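Local structure of BF1531-like N-terminal domain-containing protein (Bacteroides fragilis, 3SLR) at residues Leu23-Leu28 with Asp212-Ile217. The protein is of unknown function but may hydrolyse ester bonds; this N-terminal part holds an SGNH-hydrolase-like domain and a magnesium-binding phosphatase-type domain. Sequence-based numbering, arbitrary orientation.
Sequences LKVALL and DIIAAI
Leu23 and Ile214 meet methyl to methyl, with CD1 of Leu23 lying 3.7 Å from CG2 of Ile214, at van der Waals range. The two side chains run past one another in opposite directions, so the end methyl of Leu23 meets the branch methyl of Ile214, while Ile214 CD1 passes on to Val25. In Leu23 the second torsion is extended (chi2 174°), which carries CD1 forward to the helix, while CD2 stays 5.6 Å from Ile214 CG2. Ile214 uses both of its branches. CG2 stands anti to the backbone N and takes the leucine; CG1, anti to the carbonyl carbon, continues through an extended chi2 of -177° to put CD1 in front of Val25. That second meeting is looser, at 4.3 Å between Val25 CG2 and Ile214 CD1.

Leu23 and Val25, two residues apart on the strand, direct their CB atoms to the helix, as the alternation of an extended chain requires, and one isoleucine spans both. Backbones remain well apart: the nearest CA pair, Leu23 and Ile214, is separated by 9.5 Å, and only 103 Å² is buried in total. Strand 22-29 is internal to the five-stranded parallel sheet of order 2-1-3-4-5, consistent with the SGNH-hydrolase clan, and helix 203-217 packs on one face of it, away from the magnesium site; this patch is one part of that packing. Ile51 of strand 50-55 touches both Leu23 and Val25, Val25 also touches Ile81 of strand 79-83, and Ile124 of strand 122-126 touches Ile214, consistent with one apolar layer running under the helix.

Each residue that touches is buried, and every contacting atom is a methyl carbon. Cohesion here therefore comes from dispersion and exclusion of water, without directional bonds.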
loop_
_atom_site.group_PDB
_atom_site.type_symbol
_atom_site.label_atom_id
_atom_site.label_comp_id
_atom_site.label_asym_id
_atom_site.label_seq_id
_atom_site.Cartn_x
_atom_site.Cartn_y
_atom_site.Cartn_z
ATOM N N LEU A 23 -12.334 11.734 -12.451
ATOM C CA LEU A 23 -12.839 10.428 -12.028
ATOM C C LEU A 23 -13.969 10.644 -11.039
ATOM O O LEU A 23 -13.866 11.490 -10.152
ATOM C CB LEU A 23 -11.737 9.594 -11.360
ATOM C CG LEU A 23 -10.583 9.100 -12.225
ATOM C CD1 LEU A 23 -9.523 8.432 -11.353
ATOM C CD2 LEU A 23 -11.124 8.121 -13.249
ATOM N N LYS A 24 -15.054 9.893 -11.197
ATOM C CA LYS A 24 -16.173 9.990 -10.269
ATOM C C LYS A 24 -16.037 8.895 -9.220
ATOM O O LYS A 24 -16.060 7.712 -9.554
ATOM C CB LYS A 24 -17.503 9.875 -11.014
ATOM C CG LYS A 24 -17.798 11.092 -11.883
ATOM C CD LYS A 24 -18.708 10.750 -13.054
ATOM C CE LYS A 24 -20.090 10.399 -12.599
ATOM N NZ LYS A 24 -20.951 9.999 -13.751
ATOM N N VAL A 25 -15.893 9.308 -7.964
ATOM C CA VAL A 25 -15.681 8.387 -6.848
ATOM C C VAL A 25 -16.822 8.506 -5.839
ATOM O O VAL A 25 -17.082 9.589 -5.303
ATOM C CB VAL A 25 -14.354 8.693 -6.136
ATOM C CG1 VAL A 25 -14.156 7.762 -4.922
ATOM C CG2 VAL A 25 -13.187 8.567 -7.110
ATOM N N ALA A 26 -17.520 7.400 -5.601
ATOM C CA ALA A 26 -18.527 7.353 -4.535
ATOM C C ALA A 26 -17.901 6.772 -3.260
ATOM O O ALA A 26 -17.131 5.814 -3.312
ATOM C CB ALA A 26 -19.715 6.509 -4.962
ATOM N N LEU A 27 -18.232 7.363 -2.121
ATOM C CA LEU A 27 -17.755 6.857 -0.838
ATOM C C LEU A 27 -18.946 6.655 0.088
ATOM O O LEU A 27 -19.735 7.577 0.314
ATOM C CB LEU A 27 -16.776 7.850 -0.215
ATOM C CG LEU A 27 -16.323 7.570 1.215
ATOM C CD1 LEU A 27 -15.503 6.270 1.295
ATOM C CD2 LEU A 27 -15.521 8.756 1.738
ATOM N N LEU A 28 -19.085 5.438 0.607
ATOM C CA LEU A 28 -20.189 5.103 1.504
ATOM C C LEU A 28 -19.637 4.349 2.712
ATOM O O LEU A 28 -18.936 3.349 2.555
ATOM C CB LEU A 28 -21.221 4.231 0.780
ATOM C CG LEU A 28 -21.735 4.717 -0.581
ATOM C CD1 LEU A 28 -20.812 4.235 -1.695
ATOM C CD2 LEU A 28 -23.138 4.211 -0.831
ATOM N N ASP A 212 -3.608 4.692 -4.245
ATOM C CA ASP A 212 -2.647 3.785 -4.877
ATOM C C ASP A 212 -3.407 2.802 -5.763
ATOM O O ASP A 212 -2.947 2.443 -6.851
ATOM C CB ASP A 212 -1.848 2.954 -3.849
ATOM C CG ASP A 212 -0.860 3.779 -3.028
ATOM O OD1 ASP A 212 -0.453 4.882 -3.455
ATOM O OD2 ASP A 212 -0.481 3.297 -1.932
ATOM N N ILE A 213 -4.562 2.346 -5.279
ATOM C CA ILE A 213 -5.339 1.343 -6.006
ATOM C C ILE A 213 -5.959 1.968 -7.257
ATOM O O ILE A 213 -5.845 1.427 -8.348
ATOM C CB ILE A 213 -6.443 0.718 -5.127
ATOM C CG1 ILE A 213 -5.802 -0.141 -4.023
ATOM C CG2 ILE A 213 -7.379 -0.138 -5.977
ATOM C CD1 ILE A 213 -6.780 -0.533 -2.876
ATOM N N ILE A 214 -6.621 3.103 -7.081
ATOM C CA ILE A 214 -7.202 3.815 -8.213
ATOM C C ILE A 214 -6.156 4.095 -9.292
ATOM O O ILE A 214 -6.382 3.802 -10.466
ATOM C CB ILE A 214 -7.884 5.103 -7.745
ATOM C CG1 ILE A 214 -9.090 4.743 -6.882
ATOM C CG2 ILE A 214 -8.283 5.967 -8.945
ATOM C CD1 ILE A 214 -9.903 5.921 -6.420
ATOM N N ALA A 215 -5.005 4.635 -8.896
ATOM C CA ALA A 215 -3.938 4.915 -9.851
ATOM C C ALA A 215 -3.498 3.662 -10.612
ATOM O O ALA A 215 -3.322 3.707 -11.835
ATOM C CB ALA A 215 -2.747 5.581 -9.158
ATOM N N ALA A 216 -3.312 2.553 -9.896
ATOM C CA ALA A 216 -2.885 1.307 -10.524
ATOM C C ALA A 216 -3.899 0.848 -11.561
ATOM O O ALA A 216 -3.532 0.453 -12.665
ATOM C CB ALA A 216 -2.664 0.206 -9.470
ATOM N N ILE A 217 -5.175 0.889 -11.199
ATOM C CA ILE A 217 -6.236 0.537 -12.145
ATOM C C ILE A 217 -6.223 1.448 -13.380
ATOM O O ILE A 217 -6.447 0.988 -14.504
ATOM C CB ILE A 217 -7.623 0.530 -11.462
ATOM C CG1 ILE A 217 -7.682 -0.600 -10.429
ATOM C CG2 ILE A 217 -8.719 0.331 -12.480
ATOM C CD1 ILE A 217 -8.816 -0.484 -9.421
#